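Local atomic coordinates of 6-aminohexanoate-cyclic-dimer hydrolase (PDB entry 3A2Q), a protein that hydrolyses the cyclic dimer of 6-aminohexanoic acid, a nylon-6 by-product, opening the ring to give the linear dimer. Residues E301-R306 against V426-S431; A278-G283 against I449-V454; Q36-E41 against A160-V165. The protein carries 1 engineered substitution. All blocks are in the same frame, centred on the assembly; numbering follows the deposited sequence.

Interaction 1: E301-R306 against V426-S431; sequences EALGDR and VPFNVS
Leu303 reaches across from a short 3-10 turn and sets one methyl against Pro427 and Phe428 on short helix 427-431. Both elements belong to the alpha/beta fold of the amidase family. The two side chains Leu303 and Pro427 run at about a right angle to each other. One methyl, Leu303 CD2, does the touching: it lies 3.7 Å from Pro427 CB, and Pro427 CG is next. The same CD2 is 4.1 Å from Phe428 CZ and approaches the ring obliquely. Leu303 CG is anti to its carbonyl carbon (chi1 -66°), which carries the branch out from the turn so that its end comes closer to the helix than its base. Pro427 also packs on its own neighbour. Its CB sits 4.2 Å above the plane of the Phe428 ring, over the centre. The proline and the phenylalanine therefore form one apolar surface, and the leucine methyl rests on both. All three residues are buried.

Outside the two segments, Tyr369 of helix 356-378 packs on Leu303, and its hydroxyl is hydrogen-bonded to Ala302 O. Phe428 leans on Gln452 of strand 448-455. Asn429 faces elsewhere, and its ND2 is hydrogen-bonded to Asp170, which lines the pocket of a bound 6-aminohexanoic acid. The Pro427 side chain itself is about 11 Å from a bound 6-aminohexanoic acid, and the contact lies away from the active site.

Each segment has backbone bonds of its own. In the turn, Gly304 N bonds Glu301 O at 2.9 Å and Asp305 N bonds Ala302 O. In the other segment, Val426 O accepts from Asn429 N at 3.0 Å and from Val430 N at 3.3 Å.

Interaction 2: A278-G283 against I449-V454; sequences AAAARG and IGVQIV
Ala280 presses its CB between Ile449 and Val451 where helix 275-290 lies on strand 448-455 of the large mixed sheet. This is helix-on-sheet packing of an alpha/beta fold. The axes of the two short segments come within 7.9 Å, with 51° between their directions. The tight part is small. Ala280 CB is 3.7 Å from Ile449 CG2 and 3.9 Å from Val451 CG2. That valine methyl also lies 3.6 Å from Ala280 O, so it touches backbone as well as side chain. The valine's chi1 of 175° turns its other methyl, Val451 CG1, toward Ala281, where it comes to 4.1 Å from Ala281 CA, while CG2 takes Ala280.

The far side of the helix is different. Ala279 is exposed, and the Arg282 side chain starts out away from the strand. Its guanidinium forms a salt bridge with Asp297 and a hydrogen bond with Thr264. Behind the strand, Gln452 is held by Arg176 and by Phe424 O.

Across the interface itself the meeting groups are mostly methyls. The fit thus depends on shape and burial, and the alanine's single methyl probably lets the helix backbone come down close to the valine.

Interaction 3: Q36-E41 against A160-V165; sequences QAVNPE and AALSPV
Asn39 OD1 accepts a hydrogen bond from Val45 N and a weak one from Ala44 N; Leu162 CD1 also lies 3.8 Å from this oxygen. The oxygen thus ties helix 24-42 to Ala44 and Val45, where strand 45-48 starts, and it borders the leucine as well. A chi1 of -169° places the Asn39 amide so that OD1 comes near Leu162 CD1, and the two side chains cross at about a right angle.

Val38 supplies the apolar half. Its CG1 is 4.2 Å from Leu162 CD2 and also 4.2 Å from Ala160 CB. The two leucine methyls therefore divide the work: CD2 meets the valine and CD1 the asparagine.

The turn follows helix 152-159, and a Schellman motif ends that helix. Ala161, with positive phi, is its C-prime residue; Leu162 N returns to Ala157 O and Ala161 N to Val158 O. After it, Ser163 OG donates to Leu162 O at 2.6 Å. The bond meets the carbonyl at 102°, with the donor tilted 31° from its plane.

His34 NE2 bonds Ala160 O, so helix 24-42 also holds this turn by a polar link. The turn lies between that helix and strand 68-72, which Ser163 touches, and Pro164 packs on helix 10-19 as the chain enters strand 165-170.

In the fold
From the N terminus, interaction 3 comes first. It opens in helix 24-42 and closes at the turn after helix 152-159, before either of the others begins. Interaction 2 then opens in helix 275-290. Interaction 1 opens soon after, in the loop behind strand 294-297, and closes at helix 427-431. Interaction 2 closes last, on strand 448-455, so interaction 1 is nested inside its loop. These two touch through Phe428 CD1 and Val454 CG1, 3.6 Å apart, which joins the short helix to the sheet. Interaction 3 touches neither. Its centre is about 35 Å from that of interaction 1, on the opposite side of the chain's centre.

Interaction 1: E301-R306 against V426-S431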
loop_
_atom_site.group_PDB
_atom_site.type_symbol
_atom_site.label_atom_id
_atom_site.label_comp_id
_atom_site.label_asym_id
_atom_site.label_seq_id
_atom_site.Cartn_x
_atom_site.Cartn_y
_atom_site.Cartn_z
ATOM N N GLU A 301 3.119 18.771 -15.755
ATOM C CA GLU A 301 2.188 18.723 -16.877
ATOM C C GLU A 301 1.956 17.304 -17.356
ATOM O O GLU A 301 0.928 17.015 -17.967
ATOM C CB GLU A 301 2.667 19.598 -18.041
ATOM C CG GLU A 301 4.008 19.239 -18.631
ATOM C CD GLU A 301 4.343 20.108 -19.831
ATOM O OE1 GLU A 301 4.224 21.350 -19.720
ATOM O OE2 GLU A 301 4.723 19.552 -20.883
ATOM N N ALA A 302 2.905 16.418 -17.066
ATOM C CA ALA A 302 2.781 15.019 -17.464
ATOM C C ALA A 302 1.543 14.396 -16.837
ATOM O O ALA A 302 0.984 13.440 -17.373
ATOM C CB ALA A 302 4.020 14.243 -17.046
ATOM N N LEU A 303 1.112 14.929 -15.698
ATOM C CA LEU A 303 -0.067 14.391 -15.030
ATOM C C LEU A 303 -1.340 14.607 -15.842
ATOM O O LEU A 303 -2.370 13.989 -15.565
ATOM C CB LEU A 303 -0.217 14.996 -13.621
ATOM C CG LEU A 303 0.889 14.613 -12.623
ATOM C CD1 LEU A 303 0.521 15.099 -11.230
ATOM C CD2 LEU A 303 1.079 13.105 -12.607
ATOM N N GLY A 304 -1.267 15.469 -16.855
ATOM C CA GLY A 304 -2.429 15.725 -17.689
ATOM C C GLY A 304 -2.597 14.652 -18.747
ATOM O O GLY A 304 -3.542 14.673 -19.537
ATOM N N ASP A 305 -1.675 13.695 -18.750
ATOM C CA ASP A 305 -1.690 12.612 -19.723
ATOM C C ASP A 305 -1.688 11.256 -19.025
ATOM O O ASP A 305 -0.917 11.024 -18.089
ATOM C CB ASP A 305 -0.465 12.760 -20.644
ATOM C CG ASP A 305 -0.273 11.581 -21.582
ATOM O OD1 ASP A 305 -1.249 11.153 -22.233
ATOM O OD2 ASP A 305 0.871 11.090 -21.679
ATOM N N ARG A 306 -2.577 10.368 -19.451
ATOM C CA ARG A 306 -2.619 9.039 -18.859
ATOM C C ARG A 306 -2.543 7.997 -19.971
ATOM O O ARG A 306 -2.981 6.861 -19.804
ATOM C CB ARG A 306 -3.886 8.837 -18.019
ATOM C CG ARG A 306 -3.671 7.865 -16.858
ATOM C CD ARG A 306 -4.941 7.531 -16.115
ATOM N NE ARG A 306 -5.590 8.713 -15.553
ATOM C CZ ARG A 306 -6.761 9.190 -15.963
ATOM N NH1 ARG A 306 -7.420 8.584 -16.942
ATOM N NH2 ARG A 306 -7.277 10.271 -15.390
ATOM N N VAL A 426 -1.285 6.026 -9.422
ATOM C CA VAL A 426 -0.528 5.268 -10.414
ATOM C C VAL A 426 0.618 6.001 -11.132
ATOM O O VAL A 426 1.625 5.380 -11.477
ATOM C CB VAL A 426 -1.488 4.619 -11.458
ATOM C CG1 VAL A 426 -2.030 5.658 -12.406
ATOM C CG2 VAL A 426 -0.768 3.519 -12.208
ATOM N N PRO A 427 0.502 7.325 -11.351
ATOM C CA PRO A 427 1.621 7.982 -12.036
ATOM C C PRO A 427 2.952 7.819 -11.300
ATOM O O PRO A 427 4.011 7.776 -11.920
ATOM C CB PRO A 427 1.187 9.448 -12.092
ATOM C CG PRO A 427 -0.297 9.386 -12.037
ATOM C CD PRO A 427 -0.555 8.298 -11.027
ATOM N N PHE A 428 2.897 7.721 -9.976
ATOM C CA PHE A 428 4.112 7.607 -9.185
ATOM C C PHE A 428 4.661 6.198 -9.058
ATOM O O PHE A 428 5.786 6.007 -8.596
ATOM C CB PHE A 428 3.867 8.294 -7.844
ATOM C CG PHE A 428 3.327 9.680 -8.021
ATOM C CD1 PHE A 428 4.118 10.663 -8.621
ATOM C CD2 PHE A 428 1.985 9.955 -7.785
ATOM C CE1 PHE A 428 3.578 11.890 -8.995
ATOM C CE2 PHE A 428 1.434 11.183 -8.157
ATOM C CZ PHE A 428 2.233 12.152 -8.766
ATOM N N ASN A 429 3.871 5.209 -9.471
ATOM C CA ASN A 429 4.363 3.840 -9.491
ATOM C C ASN A 429 5.227 3.819 -10.744
ATOM O O ASN A 429 6.253 3.153 -10.795
ATOM C CB ASN A 429 3.236 2.818 -9.680
ATOM C CG ASN A 429 2.400 2.648 -8.449
ATOM O OD1 ASN A 429 1.381 3.314 -8.283
ATOM N ND2 ASN A 429 2.835 1.762 -7.558
ATOM N N VAL A 430 4.798 4.556 -11.767
ATOM C CA VAL A 430 5.566 4.605 -13.007
ATOM C C VAL A 430 6.860 5.397 -12.843
ATOM O O VAL A 430 7.901 4.975 -13.330
ATOM C CB VAL A 430 4.744 5.200 -14.166
ATOM C CG1 VAL A 430 5.621 5.351 -15.405
ATOM C CG2 VAL A 430 3.565 4.288 -14.473
ATOM N N SER A 431 6.808 6.536 -12.152
ATOM C CA SER A 431 8.014 7.338 -11.963
ATOM C C SER A 431 8.917 6.761 -10.876
ATOM O O SER A 431 10.124 6.998 -10.881
ATOM C CB SER A 431 7.658 8.785 -11.600
ATOM O OG SER A 431 7.142 8.856 -10.288
#

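Interaction 2: A278-G283 against I449-V454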
loop_
_atom_site.group_PDB
_atom_site.type_symbol
_atom_site.label_atom_id
_atom_site.label_comp_id
_atom_site.label_asym_id
_atom_site.label_seq_id
_atom_site.Cartn_x
_atom_site.Cartn_y
_atom_site.Cartn_z
ATOM N N ALA A 278 -10.639 17.258 -2.994
ATOM C CA ALA A 278 -9.869 18.435 -3.368
ATOM C C ALA A 278 -9.685 19.382 -2.185
ATOM O O ALA A 278 -8.601 19.930 -1.986
ATOM C CB ALA A 278 -10.549 19.165 -4.517
ATOM N N ALA A 279 -10.739 19.558 -1.392
ATOM C CA ALA A 279 -10.682 20.460 -0.245
ATOM C C ALA A 279 -9.703 19.991 0.831
ATOM O O ALA A 279 -9.098 20.809 1.520
ATOM C CB ALA A 279 -12.079 20.636 0.350
ATOM N N ALA A 280 -9.554 18.678 0.980
ATOM C CA ALA A 280 -8.640 18.119 1.972
ATOM C C ALA A 280 -7.216 18.467 1.573
ATOM O O ALA A 280 -6.406 18.871 2.403
ATOM C CB ALA A 280 -8.805 16.598 2.051
ATOM N N ALA A 281 -6.913 18.305 0.290
ATOM C CA ALA A 281 -5.579 18.618 -0.213
ATOM C C ALA A 281 -5.333 20.122 -0.091
ATOM O O ALA A 281 -4.247 20.558 0.299
ATOM C CB ALA A 281 -5.456 18.179 -1.665
ATOM N N ARG A 282 -6.347 20.914 -0.422
ATOM C CA ARG A 282 -6.228 22.366 -0.336
ATOM C C ARG A 282 -5.925 22.765 1.111
ATOM O O ARG A 282 -5.049 23.593 1.369
ATOM C CB ARG A 282 -7.526 23.022 -0.826
ATOM C CG ARG A 282 -7.545 24.547 -0.772
ATOM C CD ARG A 282 -6.401 25.164 -1.559
ATOM N NE ARG A 282 -6.478 24.868 -2.987
ATOM C CZ ARG A 282 -5.595 25.299 -3.883
ATOM N NH1 ARG A 282 -4.567 26.047 -3.499
ATOM N NH2 ARG A 282 -5.737 24.981 -5.162
ATOM N N GLY A 283 -6.643 22.155 2.047
ATOM C CA GLY A 283 -6.442 22.440 3.457
ATOM C C GLY A 283 -5.030 22.130 3.918
ATOM O O GLY A 283 -4.461 22.866 4.722
ATOM N N ILE A 449 -10.440 10.605 4.203
ATOM C CA ILE A 449 -9.961 11.134 2.925
ATOM C C ILE A 449 -8.464 11.389 3.105
ATOM O O ILE A 449 -8.060 12.177 3.955
ATOM C CB ILE A 449 -10.655 12.477 2.549
ATOM C CG1 ILE A 449 -12.130 12.236 2.235
ATOM C CG2 ILE A 449 -9.954 13.124 1.356
ATOM C CD1 ILE A 449 -12.894 13.499 1.834
ATOM N N GLY A 450 -7.640 10.714 2.311
ATOM C CA GLY A 450 -6.209 10.916 2.435
ATOM C C GLY A 450 -5.657 12.047 1.584
ATOM O O GLY A 450 -6.227 12.409 0.551
ATOM N N VAL A 451 -4.555 12.631 2.046
ATOM C CA VAL A 451 -3.874 13.687 1.308
ATOM C C VAL A 451 -2.515 13.087 0.937
ATOM O O VAL A 451 -1.820 12.520 1.792
ATOM C CB VAL A 451 -3.694 14.960 2.164
ATOM C CG1 VAL A 451 -2.869 15.984 1.404
ATOM C CG2 VAL A 451 -5.064 15.547 2.494
ATOM N N GLN A 452 -2.158 13.191 -0.338
ATOM C CA GLN A 452 -0.915 12.610 -0.837
ATOM C C GLN A 452 0.196 13.637 -1.026
ATOM O O GLN A 452 -0.045 14.755 -1.485
ATOM C CB GLN A 452 -1.179 11.890 -2.172
ATOM C CG GLN A 452 -0.021 11.003 -2.644
ATOM C CD GLN A 452 -0.297 10.248 -3.942
ATOM O OE1 GLN A 452 0.404 9.289 -4.264
ATOM N NE2 GLN A 452 -1.307 10.684 -4.696
ATOM N N ILE A 453 1.411 13.241 -0.669
ATOM C CA ILE A 453 2.576 14.104 -0.822
ATOM C C ILE A 453 3.599 13.283 -1.604
ATOM O O ILE A 453 3.841 12.122 -1.277
ATOM C CB ILE A 453 3.201 14.480 0.543
ATOM C CG1 ILE A 453 2.110 14.859 1.544
ATOM C CG2 ILE A 453 4.172 15.633 0.359
ATOM C CD1 ILE A 453 1.251 16.006 1.115
ATOM N N VAL A 454 4.189 13.888 -2.632
ATOM C CA VAL A 454 5.176 13.211 -3.470
ATOM C C VAL A 454 6.479 14.014 -3.512
ATOM O O VAL A 454 6.459 15.201 -3.822
ATOM C CB VAL A 454 4.673 13.078 -4.925
ATOM C CG1 VAL A 454 5.639 12.213 -5.729
ATOM C CG2 VAL A 454 3.258 12.493 -4.947
#

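Interaction 3: Q36-E41 against A160-V165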
loop_
_atom_site.group_PDB
_atom_site.type_symbol
_atom_site.label_atom_id
_atom_site.label_comp_id
_atom_site.label_asym_id
_atom_site.label_seq_id
_atom_site.Cartn_x
_atom_site.Cartn_y
_atom_site.Cartn_z
ATOM N N GLN A 36 -9.606 -11.294 17.739
ATOM C CA GLN A 36 -10.689 -12.272 17.785
ATOM C C GLN A 36 -12.070 -11.630 17.895
ATOM O O GLN A 36 -13.046 -12.134 17.335
ATOM C CB GLN A 36 -10.477 -13.219 18.964
ATOM C CG GLN A 36 -9.176 -13.994 18.892
ATOM C CD GLN A 36 -9.020 -14.964 20.041
ATOM O OE1 GLN A 36 -9.016 -14.569 21.209
ATOM N NE2 GLN A 36 -8.892 -16.245 19.715
ATOM N N ALA A 37 -12.143 -10.515 18.610
ATOM C CA ALA A 37 -13.400 -9.805 18.815
ATOM C C ALA A 37 -13.834 -8.907 17.657
ATOM O O ALA A 37 -14.998 -8.922 17.248
ATOM C CB ALA A 37 -13.312 -8.978 20.092
ATOM N N VAL A 38 -12.891 -8.131 17.131
ATOM C CA VAL A 38 -13.174 -7.186 16.054
ATOM C C VAL A 38 -13.033 -7.698 14.621
ATOM O O VAL A 38 -13.843 -7.353 13.760
ATOM C CB VAL A 38 -12.291 -5.920 16.220
ATOM C CG1 VAL A 38 -12.383 -5.037 14.989
ATOM C CG2 VAL A 38 -12.734 -5.151 17.450
ATOM N N ASN A 39 -12.018 -8.518 14.362
ATOM C CA ASN A 39 -11.798 -9.024 13.010
ATOM C C ASN A 39 -12.987 -9.712 12.347
ATOM O O ASN A 39 -13.160 -9.617 11.131
ATOM C CB ASN A 39 -10.598 -9.966 12.974
ATOM C CG ASN A 39 -10.180 -10.302 11.562
ATOM O OD1 ASN A 39 -9.862 -9.412 10.770
ATOM N ND2 ASN A 39 -10.182 -11.586 11.234
ATOM N N PRO A 40 -13.820 -10.428 13.121
ATOM C CA PRO A 40 -14.959 -11.083 12.467
ATOM C C PRO A 40 -15.840 -10.098 11.701
ATOM O O PRO A 40 -16.418 -10.437 10.669
ATOM C CB PRO A 40 -15.699 -11.742 13.630
ATOM C CG PRO A 40 -14.612 -11.996 14.636
ATOM C CD PRO A 40 -13.775 -10.748 14.561
ATOM N N GLU A 41 -15.926 -8.871 12.198
ATOM C CA GLU A 41 -16.750 -7.857 11.554
ATOM C C GLU A 41 -16.158 -7.250 10.283
ATOM O O GLU A 41 -16.896 -6.806 9.406
ATOM C CB GLU A 41 -17.066 -6.731 12.539
ATOM C CG GLU A 41 -17.869 -7.172 13.745
ATOM C CD GLU A 41 -18.454 -6.000 14.503
ATOM O OE1 GLU A 41 -19.301 -5.282 13.926
ATOM O OE2 GLU A 41 -18.069 -5.794 15.671
ATOM N N ALA A 160 -8.191 -0.515 12.531
ATOM C CA ALA A 160 -8.949 -1.118 13.627
ATOM C C ALA A 160 -8.058 -1.565 14.781
ATOM O O ALA A 160 -8.503 -2.281 15.678
ATOM C CB ALA A 160 -9.752 -2.298 13.111
ATOM N N ALA A 161 -6.798 -1.148 14.745
ATOM C CA ALA A 161 -5.834 -1.478 15.788
ATOM C C ALA A 161 -5.548 -2.967 15.982
ATOM O O ALA A 161 -5.218 -3.396 17.088
ATOM C CB ALA A 161 -6.274 -0.858 17.110
ATOM N N LEU A 162 -5.662 -3.758 14.918
ATOM C CA LEU A 162 -5.371 -5.183 15.031
ATOM C C LEU A 162 -3.848 -5.328 15.088
ATOM O O LEU A 162 -3.319 -6.388 15.424
ATOM C CB LEU A 162 -5.940 -5.952 13.837
ATOM C CG LEU A 162 -7.411 -5.694 13.498
ATOM C CD1 LEU A 162 -7.875 -6.711 12.467
ATOM C CD2 LEU A 162 -8.267 -5.786 14.752
ATOM N N SER A 163 -3.164 -4.235 14.759
ATOM C CA SER A 163 -1.704 -4.139 14.771
ATOM C C SER A 163 -1.361 -2.673 14.528
ATOM O O SER A 163 -2.106 -1.966 13.848
ATOM C CB SER A 163 -1.079 -5.003 13.677
ATOM O OG SER A 163 -1.108 -6.373 14.030
ATOM N N PRO A 164 -0.241 -2.193 15.089
ATOM C CA PRO A 164 0.141 -0.788 14.894
ATOM C C PRO A 164 0.766 -0.508 13.528
ATOM O O PRO A 164 0.804 0.636 13.076
ATOM C CB PRO A 164 1.115 -0.532 16.040
ATOM C CG PRO A 164 1.742 -1.880 16.257
ATOM C CD PRO A 164 0.595 -2.839 16.119
ATOM N N VAL A 165 1.255 -1.560 12.880
ATOM C CA VAL A 165 1.887 -1.439 11.572
ATOM C C VAL A 165 1.621 -2.687 10.743
ATOM O O VAL A 165 1.337 -3.754 11.286
ATOM C CB VAL A 165 3.415 -1.258 11.699
ATOM C CG1 VAL A 165 3.728 -0.041 12.554
ATOM C CG2 VAL A 165 4.037 -2.499 12.296
#